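PDB 1YRV: ubiquitin-conjugating enzyme E2 U from Homo sapiens, which catalyses the covalent attachment of ubiquitin to other proteins as an E2 enzyme, here its UBC core, taking ubiquitin from E1 onto a cysteine. Local coordinates for residues R30-C33 against D34-N38; P47-D51 against M52-E56. All coordinates share one frame; numbering follows the deposited sequence.

Contact 1. Residues R30-C33 against D34-N38; sequences RDFC and DLKEN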
loop_
_atom_site.group_PDB
_atom_site.type_symbol
_atom_site.label_atom_id
_atom_site.label_comp_id
_atom_site.label_asym_id
_atom_site.label_seq_id
_atom_site.Cartn_x
_atom_site.Cartn_y
_atom_site.Cartn_z
ATOM N N ARG A 30 5.369 17.420 5.444
ATOM C CA ARG A 30 6.024 17.783 4.202
ATOM C C ARG A 30 5.552 16.814 3.112
ATOM O O ARG A 30 5.053 17.243 2.085
ATOM C CB ARG A 30 7.537 17.705 4.345
ATOM C CG ARG A 30 8.269 17.858 3.022
ATOM C CD ARG A 30 9.598 17.056 3.018
ATOM N NE ARG A 30 9.370 15.640 3.265
ATOM C CZ ARG A 30 10.302 14.777 3.674
ATOM N NH1 ARG A 30 10.023 13.466 3.888
ATOM N NH2 ARG A 30 11.530 15.212 3.858
ATOM N N ASP A 31 5.694 15.511 3.336
ATOM C CA ASP A 31 5.254 14.536 2.353
ATOM C C ASP A 31 3.848 14.757 1.824
ATOM O O ASP A 31 3.613 14.589 0.638
ATOM C CB ASP A 31 5.305 13.131 2.928
ATOM C CG ASP A 31 6.718 12.601 3.070
ATOM O OD1 ASP A 31 7.665 13.289 2.631
ATOM O OD2 ASP A 31 6.865 11.485 3.628
ATOM N N PHE A 32 2.903 15.077 2.699
ATOM C CA PHE A 32 1.522 15.306 2.276
ATOM C C PHE A 32 1.401 16.506 1.347
ATOM O O PHE A 32 0.663 16.473 0.372
ATOM C CB PHE A 32 0.633 15.520 3.483
ATOM C CG PHE A 32 -0.832 15.400 3.192
ATOM C CD1 PHE A 32 -1.758 16.102 3.956
ATOM C CD2 PHE A 32 -1.303 14.572 2.174
ATOM C CE1 PHE A 32 -3.144 15.978 3.707
ATOM C CE2 PHE A 32 -2.689 14.445 1.921
ATOM C CZ PHE A 32 -3.601 15.146 2.686
ATOM N N CYS A 33 2.117 17.582 1.644
ATOM C CA CYS A 33 2.078 18.752 0.761
ATOM C C CYS A 33 2.600 18.354 -0.624
ATOM O O CYS A 33 2.088 18.808 -1.636
ATOM C CB CYS A 33 2.965 19.874 1.288
ATOM S SG CYS A 33 2.384 20.619 2.787
ATOM N N ASP A 34 3.627 17.509 -0.643
ATOM C CA ASP A 34 4.219 17.047 -1.883
ATOM C C ASP A 34 3.258 16.186 -2.687
ATOM O O ASP A 34 3.191 16.288 -3.899
ATOM C CB ASP A 34 5.471 16.229 -1.593
ATOM C CG ASP A 34 6.646 17.076 -1.194
ATOM O OD1 ASP A 34 7.678 16.474 -0.792
ATOM O OD2 ASP A 34 6.559 18.327 -1.283
ATOM N N LEU A 35 2.544 15.330 -1.979
ATOM C CA LEU A 35 1.599 14.422 -2.561
ATOM C C LEU A 35 0.509 15.253 -3.189
ATOM O O LEU A 35 0.117 15.016 -4.325
ATOM C CB LEU A 35 1.014 13.543 -1.483
ATOM C CG LEU A 35 0.639 12.138 -1.899
ATOM C CD1 LEU A 35 -0.819 11.913 -1.632
ATOM C CD2 LEU A 35 1.025 11.900 -3.334
ATOM N N LYS A 36 0.027 16.243 -2.459
ATOM C CA LYS A 36 -0.995 17.092 -3.011
ATOM C C LYS A 36 -0.492 17.824 -4.244
ATOM O O LYS A 36 -1.175 17.837 -5.256
ATOM C CB LYS A 36 -1.504 18.035 -1.938
ATOM C CG LYS A 36 -2.181 17.226 -0.844
ATOM C CD LYS A 36 -2.978 18.057 0.123
ATOM C CE LYS A 36 -2.107 19.048 0.790
ATOM N NZ LYS A 36 -2.826 19.621 1.950
ATOM N N GLU A 37 0.702 18.403 -4.181
ATOM C CA GLU A 37 1.248 19.080 -5.348
ATOM C C GLU A 37 1.391 18.098 -6.519
ATOM O O GLU A 37 1.094 18.438 -7.659
ATOM C CB GLU A 37 2.617 19.670 -5.022
ATOM C CG GLU A 37 2.587 20.753 -3.947
ATOM C CD GLU A 37 2.113 22.112 -4.471
ATOM O OE1 GLU A 37 2.057 23.089 -3.670
ATOM O OE2 GLU A 37 1.803 22.202 -5.686
ATOM N N ASN A 38 1.844 16.878 -6.243
ATOM C CA ASN A 38 2.034 15.878 -7.299
ATOM C C ASN A 38 0.769 15.482 -8.037
ATOM O O ASN A 38 0.829 15.037 -9.180
ATOM C CB ASN A 38 2.678 14.620 -6.730
ATOM C CG ASN A 38 4.086 14.866 -6.247
ATOM O OD1 ASN A 38 4.733 15.816 -6.683
ATOM N ND2 ASN A 38 4.579 14.001 -5.347
#
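Four successive i to i+4 hydrogen bonds, from the amides of D34, L35, K36 and E37 to the carbonyl oxygens of R30, D31, F32 and C33, make this part of helix 23-38 regular alpha-helix; the longest, D34 N to R30 O, is 3.1 Å. Among the side chains, F32 and K36 carry the contact, one turn apart. CG of F32 stands anti to the backbone N (chi1 -165°), beside its own carbonyl carbon, which holds the ring out level with its own turn, and the K36 chain folds back along the helix to lie over one ring face: CD is 4.0 Å from the centroid of the F32 ring, only 15° off the normal, a CH-pi contact. The bend at chi3 (-59°) of K36 keeps NZ near the same ring, 4.5 Å from the F32 centroid but off-centre, a cation-pi contact. Nearby, CB of L35 approaches CD2 of F32 to 4.4 Å, obliquely.

R30 bends at chi2 and chi3 to grip its neighbour D31 side-on. Its NE and NH1 both reach OD1 of D31, NH1 at 2.7 Å as a salt bridge, and both come from the same face of the carboxylate. OD1 of D34 lies 4.5 Å from NE of R30, well out of the guanidinium plane, and contributes charge attraction alone. D31 is buried, and through OD2 it joins helix 23-38 to L124, the first residue of helix 124-135, and to Y82, between strands 71-77 and 88-91. R30 and the amide of L124 would favour its anionic form, while K36 meets F32 through both its methylenes and its charge.

Contact 2. Residues P47-D51 against M52-E56; sequences PVSED and MMEWE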
loop_
_atom_site.group_PDB
_atom_site.type_symbol
_atom_site.label_atom_id
_atom_site.label_comp_id
_atom_site.label_asym_id
_atom_site.label_seq_id
_atom_site.Cartn_x
_atom_site.Cartn_y
_atom_site.Cartn_z
ATOM N N PRO A 47 -5.201 11.796 5.593
ATOM C CA PRO A 47 -4.860 11.546 6.996
ATOM C C PRO A 47 -6.203 11.364 7.696
ATOM O O PRO A 47 -7.124 12.161 7.512
ATOM C CB PRO A 47 -4.206 12.846 7.444
ATOM C CG PRO A 47 -3.811 13.501 6.227
ATOM C CD PRO A 47 -4.895 13.185 5.241
ATOM N N VAL A 48 -6.315 10.331 8.506
ATOM C CA VAL A 48 -7.561 10.098 9.186
ATOM C C VAL A 48 -7.363 10.299 10.693
ATOM O O VAL A 48 -8.109 9.768 11.510
ATOM C CB VAL A 48 -8.077 8.683 8.826
ATOM C CG1 VAL A 48 -7.274 7.616 9.549
ATOM C CG2 VAL A 48 -9.548 8.586 9.100
ATOM N N SER A 49 -6.342 11.084 11.051
ATOM C CA SER A 49 -6.048 11.407 12.450
ATOM C C SER A 49 -5.179 12.658 12.552
ATOM O O SER A 49 -4.416 12.976 11.639
ATOM C CB SER A 49 -5.357 10.233 13.175
ATOM O OG SER A 49 -4.020 10.059 12.741
ATOM N N GLU A 50 -5.298 13.359 13.674
ATOM C CA GLU A 50 -4.540 14.580 13.921
ATOM C C GLU A 50 -3.045 14.286 13.941
ATOM O O GLU A 50 -2.207 15.130 13.629
ATOM C CB GLU A 50 -4.992 15.187 15.242
ATOM C CG GLU A 50 -5.512 16.601 15.066
ATOM C CD GLU A 50 -6.281 16.791 13.760
ATOM O OE1 GLU A 50 -7.540 16.730 13.769
ATOM O OE2 GLU A 50 -5.603 16.992 12.723
ATOM N N ASP A 51 -2.746 13.055 14.324
ATOM C CA ASP A 51 -1.393 12.523 14.386
ATOM C C ASP A 51 -0.675 12.584 13.041
ATOM O O ASP A 51 0.547 12.787 12.960
ATOM C CB ASP A 51 -1.460 11.049 14.759
ATOM C CG ASP A 51 -0.939 10.796 16.115
ATOM O OD1 ASP A 51 -0.780 9.609 16.502
ATOM O OD2 ASP A 51 -0.691 11.813 16.808
ATOM N N MET A 52 -1.469 12.342 12.010
ATOM C CA MET A 52 -1.023 12.248 10.649
ATOM C C MET A 52 -0.333 10.914 10.506
ATOM O O MET A 52 0.395 10.665 9.546
ATOM C CB MET A 52 -0.095 13.385 10.269
ATOM C CG MET A 52 -0.861 14.617 9.872
ATOM S SD MET A 52 0.184 15.669 8.873
ATOM C CE MET A 52 -0.238 15.115 7.292
ATOM N N MET A 53 -0.613 10.049 11.469
ATOM C CA MET A 53 -0.050 8.715 11.523
ATOM C C MET A 53 -0.943 7.673 10.867
ATOM O O MET A 53 -0.460 6.634 10.409
ATOM C CB MET A 53 0.151 8.295 12.976
ATOM C CG MET A 53 1.189 9.098 13.745
ATOM S SD MET A 53 2.946 8.770 13.385
ATOM C CE MET A 53 3.402 10.255 12.562
ATOM N N GLU A 54 -2.241 7.950 10.844
ATOM C CA GLU A 54 -3.199 7.016 10.304
ATOM C C GLU A 54 -3.736 7.538 8.996
ATOM O O GLU A 54 -4.224 8.667 8.929
ATOM C CB GLU A 54 -4.346 6.800 11.303
ATOM C CG GLU A 54 -3.939 6.233 12.669
ATOM C CD GLU A 54 -3.098 4.964 12.542
ATOM O OE1 GLU A 54 -3.367 4.149 11.617
ATOM O OE2 GLU A 54 -2.172 4.754 13.367
ATOM N N TRP A 55 -3.635 6.713 7.947
ATOM C CA TRP A 55 -4.110 7.107 6.607
ATOM C C TRP A 55 -5.070 6.151 5.948
ATOM O O TRP A 55 -5.022 4.942 6.159
ATOM C CB TRP A 55 -2.945 7.242 5.631
ATOM C CG TRP A 55 -1.994 8.248 6.038
ATOM C CD1 TRP A 55 -1.141 8.178 7.088
ATOM C CD2 TRP A 55 -1.863 9.563 5.481
ATOM N NE1 TRP A 55 -0.486 9.379 7.228
ATOM C CE2 TRP A 55 -0.909 10.237 6.258
ATOM C CE3 TRP A 55 -2.458 10.224 4.396
ATOM C CZ2 TRP A 55 -0.548 11.558 5.999
ATOM C CZ3 TRP A 55 -2.097 11.538 4.130
ATOM C CH2 TRP A 55 -1.138 12.193 4.935
ATOM N N GLU A 56 -5.920 6.711 5.101
ATOM C CA GLU A 56 -6.846 5.915 4.332
ATOM C C GLU A 56 -6.493 6.135 2.874
ATOM O O GLU A 56 -6.512 7.266 2.364
ATOM C CB GLU A 56 -8.274 6.327 4.620
ATOM C CG GLU A 56 -8.812 5.700 5.881
ATOM C CD GLU A 56 -10.268 6.070 6.124
ATOM O OE1 GLU A 56 -10.826 5.673 7.172
ATOM O OE2 GLU A 56 -10.850 6.765 5.262
#
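P47 lies over the indole of W55, its antiparallel partner in a non-hydrogen-bonded pair, where the chain leaves strand 43-47 and returns as strand 54-60. Followed outward, CB of P47 stands 4.0 Å from CH2 of W55. CG at the tip comes closest, 3.2 Å from CH2 of W55 and almost as near CZ3; it sits over the face of the six-membered ring, 30° off the normal, which makes this a CH-pi contact. CG also meets the methyl CE of M52, at 4.1 Å. CD, closing the pyrrolidine, lies 3.4 Å from CZ3 of W55.

The indole is held at its other end by NE1, which donates to M52 O at 2.8 Å from well above the carbonyl plane. Beside the proline-indole contact, V48 N donates to E54 O in an almost straight bond (2.7 Å, 179° at the hydrogen). The turn is closed by M52 N to S49 O, and OG of S49 adds a weak bond from E54 N. With chi1 at 72°, that hydroxyl is set between its own backbone N and carbonyl carbon, facing the returning strand. The carboxylate of E54 leads off to H77 on strand 71-77. Backbone bonds thus fix the path of this beta-hairpin connection, while the NE1 bond probably helps to hold the indole at the angle at which the proline meets it.

How the contacts relate
The ring of F32 joins the two contacts. Contact 1 sets it on helix 23-38, and on the hairpin side it meets three residues of contact 2: its CZ lies 3.5 Å from CD of P47, its CD2 is 3.6 Å from CH2 of W55, and its CD1 is 3.8 Å from CE of M52. The F32 and W55 rings meet edge-to-face. Although the centres of the contacts are about 15 Å apart, this apolar cluster joins the N-terminal helix of the UBC core, 23-38, to the hairpin of strands 43-47 and 54-60. Both contacts lie away from C108, the predicted thioester-forming cysteine.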